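Local structure of ribosomal protein L11 methyltransferase (Lactobacillus delbrueckii subsp. bulgaricus ATCC BAA-365, 3GRZ) at residues Val86-Ile91 and Tyr109-Gln114; Ala65-Gly70 and Asp127-Asn132; Glu29-Asp34 and Ala75-Lys80. The protein probably trimethylates lysyl groups of ribosomal protein L11 using S-adenosyl-L-methionine, this chain being the C-terminal, S-adenosyl-L-methionine-binding part of the enzyme. All coordinates share one frame; numbering follows the deposited sequence. Where two conformers were deposited one is given.

The three contacts illustrate how a Rossmann-like methyltransferase domain is assembled from neighbouring layers. Contacts 1 and 2 belong to one seven-stranded sheet, their centres about 10 Å apart, and the adjacent strands 85-90 and 63-67 join them through backbone bonds. Contact 3, centred about 13 Å from contact 1 and 14 Å from contact 2, brings an outermost strand of a separate small sheet onto helix 73-80, which covers the large one. Along the chain contact 3 closes before contact 1 opens, its segments alternate with those of contact 2, and contact 1 is nested within contact 2. Three of the residues predicted to bind the cofactor, Gly68, Asp90 and Asn132, lie in contacts 1 and 2.

Contact 1. Residues Val86-Ile91 and Tyr109-Gln114; sequences VLATDI and YDIALQ
Strands Val86-Asp90 and Ala112-Gln114 run in parallel, their axes 4.7 Å apart and turned by 24°, and the backbone bonds step from one to the other: Ala112 N to Val86 O, Ala88 N to Ala112 O (2.8 Å), Gln114 N to Ala88 O, and a weak last one from Asp90 N to Gln114 O (3.3 Å). On one face, Leu87 reaches over Ala112, its CD1 3.5 Å from Ala112 O. With CG anti to the backbone N (chi1 172°), CD1 also comes to 3.9 Å from Ala112 CB and from Gln114 CB, crossing the glutamine's extended chain at a slant. The amide of that chain is held from elsewhere, NE2 bonding to Asp121 O. On the other face Ala88 CB meets Leu113 CD2 at 3.8 Å, while Val86 and Ile111 lie alongside each other, CG1 to CG2, 4.2 Å apart. Helices 73-80 and 93-105 cover this face. A water joins Val86 N to Asp110 O. At the far end, Asp90 OD1 takes the N-H of Ile91 through its anti lone pair and also binds a glycerol, probably from the crystallisation liquor; OD2 is bonded by Gly70 N and Ser95 OG. With helix 93-105 the strands form a right-handed beta-alpha-beta unit of the Rossmann-like methyltransferase fold, Asp90 standing where an acidic residue typically binds the cofactor ribose, consistent with its predicted S-adenosyl-L-methionine site.

Contact 2. Residues Ala65-Gly70 and Asp127-Asn132; sequences ADVGTG and DLIVAN
Ala65 and Val130 grip each other through the backbone in the middle of the sheet, where Val130 N bonds to Ala65 O at 2.8 Å. Two further bonds flank this one, Ala65 N to Leu128 O and Val67 N to Val130 O, the latter nearly straight at 175°. Beyond Val67 the direct bonding stops: Val67 O and Asn132 N stand 4.2 Å apart, and a water fills the gap, accepting from Asn132 N (2.9 Å) and lying near Val67 O and Asp66 OD1. A second water lies 2.8 Å from Gly68 O and equally far from Asn132 O. This parting is consistent with the topological switch point of a Rossmann-like sheet: strands 63-67 and 126-132 are the central pair from which the parallel strands are laid out in both directions, and the cofactor cleft opens at their C-terminal ends. Gly68 and Asn132 are predicted to bind S-adenosyl-L-methionine there. Apolar side chains fill one face, Val67 CG2 meeting Ile129 CG2 obliquely at 4.1 Å and Val67 CB lying 4.2 Å from Ala131 CB; helix 135-145 covers Ile129 and Ala131, and Leu118 and Leu119 lie on Val67. On the other face, chi1 of 177° sets the Asp66 carboxylate against helix 73-80, where Thr69 OG1 donates to OD2 at 2.7 Å from above its plane. Farther out, Thr46 OG1 accepts from Asn132 ND2, and Asp90 from Gly70 N.

Contact 3. Residues Glu29-Asp34 and Ala75-Lys80; sequences EIIRLD and AIAAHK
An edge strand of the small N-terminal sheet, residues 29-33, lies against helix 73-80 of the methyltransferase core, with Glu29, Ile31 and Leu33 meeting Ile76, Ala77 and Lys80. Strand and helix run in roughly opposite directions, at 151°, and their axes come within 9.9 Å. Ile31 fills the middle of the interface. Its CD1 sits 3.8 Å from Ala77 CB; chi1 of -64° sets CG1 beside the backbone N and leaves the CG2 branch anti to it, where it crosses that of Ile76 with the two CG2 atoms 3.9 Å apart. Its CG1 rests 3.8 Å from Lys80 CD, the two chains running antiparallel to one another as they pass. Leu33 adds a looser touch, CD2 to Ile76 CD1. The helix belongs to the Rossmann-like layer: it follows strand 63-67 and the glycine-rich turn after it, and its other side packs through Ala75 on Val86 and Ala88 of strand 85-90. Toward the C-terminal end of the helix the apolar contact gives way to charge. Lys80 bends at its last torsion (chi4 -56°), bringing NZ to 2.8 Å from Glu29 OE1 in a salt bridge in which NZ approaches from above the carboxylate plane. Before reaching the charge the two chains cross, Glu29 CG lying 3.6 Å from Lys80 CD, so the aliphatic parts of the two chains also pack. NZ also donates to a water, 2.7 Å away, which in turn donates to Ile30 O, and this water-mediated link ties the lysine to the strand backbone. Beside it in the small sheet, strand 12-16 pairs with Glu29, Ile31 and Leu33 through backbone bonds to Ala13 and Val15, while Asn106 touches both Ile31 and Lys80.

Contact 1. Residues Val86-Ile91 and Tyr109-Gln114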
ATOM      1  N   VAL B  86      18.598  -9.296  -3.485  1.00 31.50           N
ATOM      2  CA  VAL B  86      18.274  -8.169  -4.369  1.00 34.16           C
ATOM      3  C   VAL B  86      19.338  -8.009  -5.447  1.00 36.37           C
ATOM      4  O   VAL B  86      20.529  -7.876  -5.147  1.00 34.63           O
ATOM      5  CB  VAL B  86      18.105  -6.809  -3.612  1.00 35.72           C
ATOM      6  CG1 VAL B  86      17.601  -5.734  -4.566  1.00 30.88           C
ATOM      7  CG2 VAL B  86      17.136  -6.922  -2.439  1.00 32.05           C
ATOM      8  N   LEU B  87      18.895  -8.057  -6.700  1.00 34.68           N
ATOM      9  CA  LEU B  87      19.706  -7.634  -7.825  1.00 34.34           C
ATOM     10  C   LEU B  87      19.109  -6.338  -8.359  1.00 37.11           C
ATOM     11  O   LEU B  87      17.904  -6.256  -8.602  1.00 35.70           O
ATOM     12  CB  LEU B  87      19.727  -8.690  -8.938  1.00 30.97           C
ATOM     13  CG  LEU B  87      20.400  -8.248 -10.251  1.00 33.63           C
ATOM     14  CD1 LEU B  87      21.920  -8.007 -10.066  1.00 35.63           C
ATOM     15  CD2 LEU B  87      20.151  -9.270 -11.343  1.00 37.90           C
ATOM     16  N   ALA B  88      19.953  -5.325  -8.517  1.00 33.31           N
ATOM     17  CA  ALA B  88      19.532  -4.053  -9.084  1.00 33.66           C
ATOM     18  C   ALA B  88      20.258  -3.844 -10.415  1.00 33.98           C
ATOM     19  O   ALA B  88      21.495  -3.976 -10.482  1.00 32.56           O
ATOM     20  CB  ALA B  88      19.833  -2.923  -8.101  1.00 31.50           C
ATOM     21  N   THR B  89      19.498  -3.552 -11.476  1.00 29.60           N
ATOM     22  CA  THR B  89      20.078  -3.346 -12.809  1.00 28.14           C
ATOM     23  C   THR B  89      19.808  -1.951 -13.373  1.00 34.76           C
ATOM     24  O   THR B  89      18.774  -1.340 -13.071  1.00 31.14           O
ATOM     25  CB  THR B  89      19.605  -4.401 -13.859  1.00 33.14           C
ATOM     26  OG1 THR B  89      18.284  -4.089 -14.303  1.00 37.23           O
ATOM     27  CG2 THR B  89      19.638  -5.814 -13.293  1.00 41.84           C
ATOM     28  N   ASP B  90      20.744  -1.448 -14.180  1.00 31.24           N
ATOM     29  CA  ASP B  90      20.528  -0.231 -14.982  1.00 34.98           C
ATOM     30  C   ASP B  90      21.600  -0.129 -16.052  1.00 38.25           C
ATOM     31  O   ASP B  90      22.593  -0.850 -16.001  1.00 41.81           O
ATOM     32  CB  ASP B  90      20.509   1.032 -14.106  1.00 32.78           C
ATOM     33  CG  ASP B  90      19.509   2.101 -14.609  1.00 47.70           C
ATOM     34  OD1 ASP B  90      19.351   2.285 -15.833  1.00 52.49           O
ATOM     35  OD2 ASP B  90      18.873   2.766 -13.773  1.00 40.89           O
ATOM     36  N   ILE B  91      21.398   0.769 -17.013  1.00 41.32           N
ATOM     37  CA  ILE B  91      22.291   0.908 -18.168  1.00 43.06           C
ATOM     38  C   ILE B  91      23.494   1.827 -17.940  1.00 44.02           C
ATOM     39  O   ILE B  91      24.466   1.759 -18.685  1.00 47.72           O
ATOM     40  CB  ILE B  91      21.542   1.430 -19.422  1.00 41.07           C
ATOM     41  CG1 ILE B  91      20.732   2.692 -19.092  1.00 41.96           C
ATOM     42  CG2 ILE B  91      20.669   0.360 -19.997  1.00 46.03           C
ATOM     43  CD1 ILE B  91      20.351   3.532 -20.307  1.00 48.70           C
ATOM     44  N   TYR B 109      25.454  -3.322   2.094  1.00 31.99           N
ATOM     45  CA  TYR B 109      26.648  -3.576   1.274  1.00 33.54           C
ATOM     46  C   TYR B 109      26.497  -4.809   0.390  1.00 37.03           C
ATOM     47  O   TYR B 109      27.358  -5.082  -0.446  1.00 38.23           O
ATOM     48  CB  TYR B 109      27.912  -3.641   2.155  1.00 28.35           C
ATOM     49  CG  TYR B 109      28.131  -2.344   2.910  1.00 31.52           C
ATOM     50  CD1 TYR B 109      28.757  -1.254   2.289  1.00 27.57           C
ATOM     51  CD2 TYR B 109      27.663  -2.179   4.213  1.00 33.45           C
ATOM     52  CE1 TYR B 109      28.929  -0.055   2.954  1.00 26.76           C
ATOM     53  CE2 TYR B 109      27.838  -0.966   4.893  1.00 31.50           C
ATOM     54  CZ  TYR B 109      28.465   0.086   4.249  1.00 30.31           C
ATOM     55  OH  TYR B 109      28.642   1.290   4.895  1.00 32.73           O
ATOM     56  N   ASP B 110      25.372  -5.516   0.545  1.00 38.28           N
ATOM     57  CA  ASP B 110      25.124  -6.775  -0.166  1.00 34.32           C
ATOM     58  C   ASP B 110      24.040  -6.752  -1.243  1.00 36.24           C
ATOM     59  O   ASP B 110      23.542  -7.806  -1.624  1.00 36.85           O
ATOM     60  CB  ASP B 110      24.840  -7.920   0.826  1.00 35.67           C
ATOM     61  CG  ASP B 110      23.579  -7.700   1.658  1.00 38.73           C
ATOM     62  OD1 ASP B 110      22.952  -6.625   1.582  1.00 40.64           O
ATOM     63  OD2 ASP B 110      23.225  -8.613   2.420  1.00 42.09           O
ATOM     64  N   ILE B 111      23.662  -5.573  -1.734  1.00 33.90           N
ATOM     65  CA  ILE B 111      22.809  -5.528  -2.920  1.00 31.84           C
ATOM     66  C   ILE B 111      23.673  -5.788  -4.156  1.00 34.44           C
ATOM     67  O   ILE B 111      24.654  -5.078  -4.381  1.00 31.32           O
ATOM     68  CB  ILE B 111      22.033  -4.195  -3.054  1.00 30.88           C
ATOM     69  CG1 ILE B 111      20.931  -4.121  -1.985  1.00 28.63           C
ATOM     70  CG2 ILE B 111      21.420  -4.075  -4.464  1.00 28.71           C
ATOM     71  CD1 ILE B 111      20.214  -2.776  -1.865  1.00 31.20           C
ATOM     72  N   ALA B 112      23.320  -6.804  -4.940  1.00 32.35           N
ATOM     73  CA  ALA B 112      24.041  -7.100  -6.184  1.00 35.73           C
ATOM     74  C   ALA B 112      23.650  -6.120  -7.274  1.00 35.46           C
ATOM     75  O   ALA B 112      22.482  -5.767  -7.411  1.00 33.80           O
ATOM     76  CB  ALA B 112      23.777  -8.524  -6.639  1.00 29.81           C
ATOM     77  N   LEU B 113      24.639  -5.684  -8.051  1.00 33.77           N
ATOM     78  CA  LEU B 113      24.429  -4.700  -9.105  1.00 33.94           C
ATOM     79  C   LEU B 113      24.888  -5.246 -10.444  1.00 38.60           C
ATOM     80  O   LEU B 113      25.932  -5.888 -10.533  1.00 36.98           O
ATOM     81  CB  LEU B 113      25.166  -3.390  -8.787  1.00 33.22           C
ATOM     82  CG  LEU B 113      24.831  -2.695  -7.455  1.00 36.87           C
ATOM     83  CD1 LEU B 113      25.866  -1.622  -7.123  1.00 41.22           C
ATOM     84  CD2 LEU B 113      23.442  -2.091  -7.478  1.00 37.48           C
ATOM     85  N   GLN B 114      24.098  -5.012 -11.484  1.00 33.60           N
ATOM     86  CA  GLN B 114      24.513  -5.401 -12.818  1.00 35.30           C
ATOM     87  C   GLN B 114      24.211  -4.287 -13.803  1.00 40.01           C
ATOM     88  O   GLN B 114      23.083  -3.785 -13.870  1.00 37.41           O
ATOM     89  CB  GLN B 114      23.875  -6.724 -13.236  1.00 36.78           C
ATOM     90  CG  GLN B 114      24.398  -7.303 -14.559  1.00 39.61           C
ATOM     91  CD  GLN B 114      23.832  -8.679 -14.844  1.00 39.99           C
ATOM     92  OE1 GLN B 114      23.281  -9.324 -13.955  1.00 40.79           O
ATOM     93  NE2 GLN B 114      23.953  -9.133 -16.084  1.00 38.70           N
TER
HETATM   94  O   HOH W   1      20.995  -9.129  -1.590  1.00 38.90           O

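Contact 2. Residues Ala65-Gly70 and Asp127-Asn132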
ATOM      1  N   ALA B  65      14.477  -8.730  -8.383  1.00 28.55           N
ATOM      2  CA  ALA B  65      15.209  -7.940  -9.376  1.00 28.04           C
ATOM      3  C   ALA B  65      14.535  -6.586  -9.490  1.00 31.23           C
ATOM      4  O   ALA B  65      13.331  -6.515  -9.726  1.00 30.70           O
ATOM      5  CB  ALA B  65      15.243  -8.624 -10.745  1.00 26.60           C
ATOM      6  N   ASP B  66      15.317  -5.523  -9.304  1.00 31.63           N
ATOM      7  CA  ASP B  66      14.863  -4.153  -9.493  1.00 31.85           C
ATOM      8  C   ASP B  66      15.464  -3.646 -10.791  1.00 31.38           C
ATOM      9  O   ASP B  66      16.669  -3.388 -10.874  1.00 37.59           O
ATOM     10  CB  ASP B  66      15.291  -3.278  -8.305  1.00 29.85           C
ATOM     11  CG  ASP B  66      14.897  -1.799  -8.469  1.00 43.93           C
ATOM     12  OD1 ASP B  66      13.991  -1.483  -9.283  1.00 44.14           O
ATOM     13  OD2 ASP B  66      15.501  -0.944  -7.772  1.00 41.50           O
ATOM     14  N   VAL B  67      14.620  -3.505 -11.801  1.00 29.90           N
ATOM     15  CA  VAL B  67      15.064  -3.206 -13.158  1.00 27.09           C
ATOM     16  C   VAL B  67      14.968  -1.709 -13.401  1.00 29.74           C
ATOM     17  O   VAL B  67      13.929  -1.115 -13.132  1.00 31.86           O
ATOM     18  CB  VAL B  67      14.207  -3.981 -14.200  1.00 28.65           C
ATOM     19  CG1 VAL B  67      14.645  -3.661 -15.622  1.00 34.43           C
ATOM     20  CG2 VAL B  67      14.300  -5.479 -13.957  1.00 28.74           C
ATOM     21  N   GLY B  68      16.042  -1.101 -13.910  1.00 33.26           N
ATOM     22  CA  GLY B  68      16.080   0.356 -14.102  1.00 25.79           C
ATOM     23  C   GLY B  68      16.205   1.072 -12.773  1.00 32.56           C
ATOM     24  O   GLY B  68      15.515   2.056 -12.518  1.00 27.58           O
ATOM     25  N   THR B  69      17.101   0.572 -11.928  1.00 26.59           N
ATOM     26  CA  THR B  69      17.147   0.939 -10.508  1.00 32.16           C
ATOM     27  C   THR B  69      17.355   2.441 -10.210  1.00 32.99           C
ATOM     28  O   THR B  69      16.928   2.931  -9.153  1.00 29.37           O
ATOM     29  CB  THR B  69      18.173   0.042  -9.743  1.00 30.80           C
ATOM     30  OG1 THR B  69      17.943   0.118  -8.334  1.00 34.99           O
ATOM     31  CG2 THR B  69      19.617   0.465 -10.030  1.00 36.17           C
ATOM     32  N   GLY B  70      17.983   3.163 -11.148  1.00 30.78           N
ATOM     33  CA  GLY B  70      18.239   4.605 -11.004  1.00 31.90           C
ATOM     34  C   GLY B  70      19.078   4.893  -9.782  1.00 30.42           C
ATOM     35  O   GLY B  70      20.250   4.523  -9.716  1.00 32.16           O
ATOM     36  N   ASP B 127      11.450 -14.205  -7.554  1.00 28.86           N
ATOM     37  CA  ASP B 127      10.069 -14.213  -7.033  1.00 31.90           C
ATOM     38  C   ASP B 127       9.353 -12.900  -7.309  1.00 33.35           C
ATOM     39  O   ASP B 127       8.131 -12.857  -7.363  1.00 33.51           O
ATOM     40  CB  ASP B 127      10.081 -14.399  -5.526  1.00 25.02           C
ATOM     41  CG  ASP B 127      10.661 -15.730  -5.106  1.00 40.40           C
ATOM     42  OD1 ASP B 127      10.345 -16.752  -5.749  1.00 38.72           O
ATOM     43  OD2 ASP B 127      11.420 -15.756  -4.124  1.00 35.32           O
ATOM     44  N   LEU B 128      10.128 -11.823  -7.422  1.00 35.49           N
ATOM     45  CA  LEU B 128       9.579 -10.481  -7.553  1.00 29.90           C
ATOM     46  C   LEU B 128      10.431  -9.633  -8.501  1.00 31.77           C
ATOM     47  O   LEU B 128      11.625  -9.437  -8.279  1.00 28.49           O
ATOM     48  CB  LEU B 128       9.433  -9.827  -6.175  1.00 28.25           C
ATOM     49  CG  LEU B 128       8.774  -8.447  -6.121  1.00 33.26           C
ATOM     50  CD1 LEU B 128       7.284  -8.586  -6.358  1.00 26.44           C
ATOM     51  CD2 LEU B 128       9.036  -7.793  -4.771  1.00 27.27           C
ATOM     52  N   ILE B 129       9.822  -9.163  -9.582  1.00 28.63           N
ATOM     53  CA  ILE B 129      10.504  -8.264 -10.494  1.00 32.53           C
ATOM     54  C   ILE B 129       9.829  -6.896 -10.376  1.00 35.37           C
ATOM     55  O   ILE B 129       8.613  -6.795 -10.492  1.00 33.68           O
ATOM     56  CB  ILE B 129      10.505  -8.801 -11.957  1.00 30.67           C
ATOM     57  CG1 ILE B 129      11.275 -10.132 -12.022  1.00 39.29           C
ATOM     58  CG2 ILE B 129      11.103  -7.755 -12.910  1.00 29.45           C
ATOM     59  CD1 ILE B 129      11.309 -10.800 -13.392  1.00 33.24           C
ATOM     60  N   VAL B 130      10.619  -5.858 -10.093  1.00 30.85           N
ATOM     61  CA  VAL B 130      10.090  -4.514  -9.865  1.00 28.31           C
ATOM     62  C   VAL B 130      10.704  -3.590 -10.906  1.00 30.28           C
ATOM     63  O   VAL B 130      11.906  -3.686 -11.188  1.00 31.02           O
ATOM     64  CB  VAL B 130      10.424  -3.980  -8.429  1.00 31.68           C
ATOM     65  CG1 VAL B 130       9.792  -2.629  -8.198  1.00 35.99           C
ATOM     66  CG2 VAL B 130       9.958  -4.950  -7.352  1.00 34.18           C
ATOM     67  N   ALA B 131       9.889  -2.708 -11.488  1.00 28.61           N
ATOM     68  CA  ALA B 131      10.373  -1.777 -12.513  1.00 30.85           C
ATOM     69  C   ALA B 131       9.571  -0.486 -12.506  1.00 32.90           C
ATOM     70  O   ALA B 131       8.395  -0.492 -12.856  1.00 30.89           O
ATOM     71  CB  ALA B 131      10.316  -2.428 -13.898  1.00 34.28           C
ATOM     72  N   ASN B 132      10.206   0.605 -12.072  1.00 31.24           N
ATOM     73  CA  ASN B 132       9.633   1.938 -12.176  1.00 31.64           C
ATOM     74  C   ASN B 132      10.330   2.656 -13.311  1.00 34.98           C
ATOM     75  O   ASN B 132      11.283   3.407 -13.107  1.00 35.32           O
ATOM     76  CB  ASN B 132       9.777   2.724 -10.859  1.00 27.97           C
ATOM     77  CG  ASN B 132       9.121   4.094 -10.913  1.00 32.45           C
ATOM     78  OD1 ASN B 132       8.356   4.399 -11.822  1.00 32.18           O
ATOM     79  ND2 ASN B 132       9.427   4.926  -9.939  1.00 34.99           N
TER
HETATM   80  O   HOH W   2      12.902   0.338 -11.100  1.00 32.22           O
HETATM   81  O   HOH W   3      13.324   3.141 -11.198  1.00 45.03           O

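Contact 3. Residues Glu29-Asp34 and Ala75-Lys80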
ATOM      1  N   GLU B  29      10.995   2.993   8.687  1.00 43.01           N
ATOM      2  CA  GLU B  29      12.296   2.906   8.030  1.00 42.81           C
ATOM      3  C   GLU B  29      12.661   4.225   7.331  1.00 41.75           C
ATOM      4  O   GLU B  29      11.855   4.806   6.590  1.00 36.60           O
ATOM      5  CB  GLU B  29      12.291   1.751   7.028  1.00 42.12           C
ATOM      6  CG  GLU B  29      13.656   1.314   6.575  1.00 56.65           C
ATOM      7  CD  GLU B  29      14.401   0.475   7.612  1.00 60.40           C
ATOM      8  OE1 GLU B  29      15.566   0.817   7.908  1.00 62.13           O
ATOM      9  OE2 GLU B  29      13.827  -0.519   8.122  1.00 55.35           O
ATOM     10  N   ILE B  30      13.875   4.703   7.589  1.00 38.01           N
ATOM     11  CA  ILE B  30      14.349   5.934   6.960  1.00 37.81           C
ATOM     12  C   ILE B  30      15.367   5.574   5.892  1.00 39.56           C
ATOM     13  O   ILE B  30      16.386   4.930   6.175  1.00 40.47           O
ATOM     14  CB  ILE B  30      14.957   6.915   7.995  1.00 41.43           C
ATOM     15  CG1 ILE B  30      13.945   7.252   9.111  1.00 46.57           C
ATOM     16  CG2 ILE B  30      15.474   8.182   7.320  1.00 40.77           C
ATOM     17  CD1 ILE B  30      12.549   7.718   8.645  1.00 41.06           C
ATOM     18  N   ILE B  31      15.073   5.947   4.651  1.00 33.12           N
ATOM     19  CA  ILE B  31      16.008   5.687   3.571  1.00 34.59           C
ATOM     20  C   ILE B  31      16.715   6.987   3.194  1.00 35.68           C
ATOM     21  O   ILE B  31      16.081   7.944   2.734  1.00 34.13           O
ATOM     22  CB  ILE B  31      15.332   5.019   2.358  1.00 35.94           C
ATOM     23  CG1 ILE B  31      14.804   3.637   2.759  1.00 38.42           C
ATOM     24  CG2 ILE B  31      16.310   4.910   1.184  1.00 31.18           C
ATOM     25  CD1 ILE B  31      14.100   2.905   1.637  1.00 40.56           C
ATOM     26  N   ARG B  32      18.024   7.008   3.441  1.00 36.54           N
ATOM     27  CA  ARG B  32      18.855   8.147   3.078  0.50 35.53           C
ATOM     28  C   ARG B  32      19.315   8.060   1.625  1.00 34.07           C
ATOM     29  O   ARG B  32      19.789   7.019   1.161  1.00 33.28           O
ATOM     30  CB  ARG B  32      20.031   8.282   4.045  0.50 35.29           C
ATOM     31  CG  ARG B  32      19.564   8.503   5.474  0.50 44.40           C
ATOM     32  CD  ARG B  32      20.691   8.816   6.445  0.50 50.67           C
ATOM     33  NE  ARG B  32      20.136   9.296   7.708  0.50 59.32           N
ATOM     34  CZ  ARG B  32      19.888  10.574   7.980  0.50 60.58           C
ATOM     35  NH1 ARG B  32      19.369  10.916   9.154  0.50 59.58           N
ATOM     36  NH2 ARG B  32      20.167  11.517   7.086  0.50 55.80           N
ATOM     37  N   LEU B  33      19.138   9.163   0.898  1.00 29.70           N
ATOM     38  CA  LEU B  33      19.570   9.266  -0.490  1.00 35.94           C
ATOM     39  C   LEU B  33      20.394  10.540  -0.674  1.00 42.73           C
ATOM     40  O   LEU B  33      20.115  11.560  -0.046  1.00 42.72           O
ATOM     41  CB  LEU B  33      18.371   9.304  -1.442  1.00 37.81           C
ATOM     42  CG  LEU B  33      17.404   8.120  -1.611  1.00 37.53           C
ATOM     43  CD1 LEU B  33      16.401   8.439  -2.702  1.00 37.86           C
ATOM     44  CD2 LEU B  33      18.125   6.815  -1.935  1.00 31.57           C
ATOM     45  N   ASP B  34      21.399  10.471  -1.542  1.00 40.47           N
ATOM     46  CA  ASP B  34      22.270  11.610  -1.827  1.00 45.32           C
ATOM     47  C   ASP B  34      21.774  12.304  -3.102  1.00 46.79           C
ATOM     48  O   ASP B  34      21.857  11.735  -4.190  1.00 48.67           O
ATOM     49  CB  ASP B  34      23.733  11.140  -1.949  1.00 45.60           C
ATOM     50  CG  ASP B  34      24.739  12.295  -2.165  1.00 50.54           C
ATOM     51  OD1 ASP B  34      24.344  13.456  -2.438  1.00 44.42           O
ATOM     52  OD2 ASP B  34      25.951  12.022  -2.061  1.00 46.25           O
ATOM     53  N   ALA B  75      15.391  -0.984  -4.725  1.00 29.49           N
ATOM     54  CA  ALA B  75      16.269  -2.093  -4.313  1.00 31.02           C
ATOM     55  C   ALA B  75      16.567  -1.998  -2.819  1.00 26.76           C
ATOM     56  O   ALA B  75      16.504  -2.995  -2.102  1.00 27.76           O
ATOM     57  CB  ALA B  75      17.571  -2.097  -5.127  1.00 27.98           C
ATOM     58  N   ILE B  76      16.856  -0.788  -2.353  1.00 26.89           N
ATOM     59  CA  ILE B  76      17.142  -0.546  -0.933  1.00 28.23           C
ATOM     60  C   ILE B  76      15.917  -0.838  -0.043  1.00 29.54           C
ATOM     61  O   ILE B  76      16.028  -1.485   0.988  1.00 29.01           O
ATOM     62  CB  ILE B  76      17.649   0.906  -0.716  1.00 27.76           C
ATOM     63  CG1 ILE B  76      19.050   1.059  -1.331  1.00 24.66           C
ATOM     64  CG2 ILE B  76      17.674   1.296   0.785  1.00 28.57           C
ATOM     65  CD1 ILE B  76      19.420   2.524  -1.646  1.00 35.08           C
ATOM     66  N   ALA B  77      14.760  -0.347  -0.457  1.00 30.27           N
ATOM     67  CA  ALA B  77      13.524  -0.581   0.268  1.00 30.73           C
ATOM     68  C   ALA B  77      13.165  -2.060   0.324  1.00 28.53           C
ATOM     69  O   ALA B  77      12.762  -2.554   1.370  1.00 29.97           O
ATOM     70  CB  ALA B  77      12.423   0.185  -0.375  1.00 30.70           C
ATOM     71  N   ALA B  78      13.334  -2.762  -0.794  1.00 28.19           N
ATOM     72  CA  ALA B  78      13.098  -4.201  -0.829  1.00 29.92           C
ATOM     73  C   ALA B  78      14.001  -4.925   0.163  1.00 29.89           C
ATOM     74  O   ALA B  78      13.534  -5.811   0.883  1.00 31.68           O
ATOM     75  CB  ALA B  78      13.296  -4.752  -2.248  1.00 21.64           C
ATOM     76  N   HIS B  79      15.282  -4.528   0.217  1.00 30.49           N
ATOM     77  CA  HIS B  79      16.255  -5.144   1.140  1.00 27.51           C
ATOM     78  C   HIS B  79      15.809  -4.947   2.586  1.00 30.40           C
ATOM     79  O   HIS B  79      15.804  -5.891   3.381  1.00 30.15           O
ATOM     80  CB  HIS B  79      17.667  -4.572   0.915  1.00 26.23           C
ATOM     81  CG  HIS B  79      18.729  -5.220   1.745  1.00 33.56           C
ATOM     82  ND1 HIS B  79      18.975  -4.865   3.056  1.00 33.15           N
ATOM     83  CD2 HIS B  79      19.617  -6.197   1.447  1.00 31.33           C
ATOM     84  CE1 HIS B  79      19.959  -5.604   3.533  1.00 30.16           C
ATOM     85  NE2 HIS B  79      20.369  -6.418   2.578  1.00 37.74           N
ATOM     86  N   LYS B  80      15.430  -3.717   2.916  1.00 28.90           N
ATOM     87  CA  LYS B  80      14.999  -3.378   4.278  1.00 34.21           C
ATOM     88  C   LYS B  80      13.700  -4.099   4.674  1.00 35.82           C
ATOM     89  O   LYS B  80      13.515  -4.468   5.838  1.00 32.66           O
ATOM     90  CB  LYS B  80      14.834  -1.871   4.412  1.00 33.65           C
ATOM     91  CG  LYS B  80      16.168  -1.147   4.541  1.00 41.83           C
ATOM     92  CD  LYS B  80      16.038   0.302   4.139  1.00 57.11           C
ATOM     93  CE  LYS B  80      17.257   1.114   4.544  1.00 64.34           C
ATOM     94  NZ  LYS B  80      17.554   1.034   6.000  1.00 57.61           N
TER
HETATM   95  O   HOH W   4      18.701   3.414   6.621  1.00 51.46           O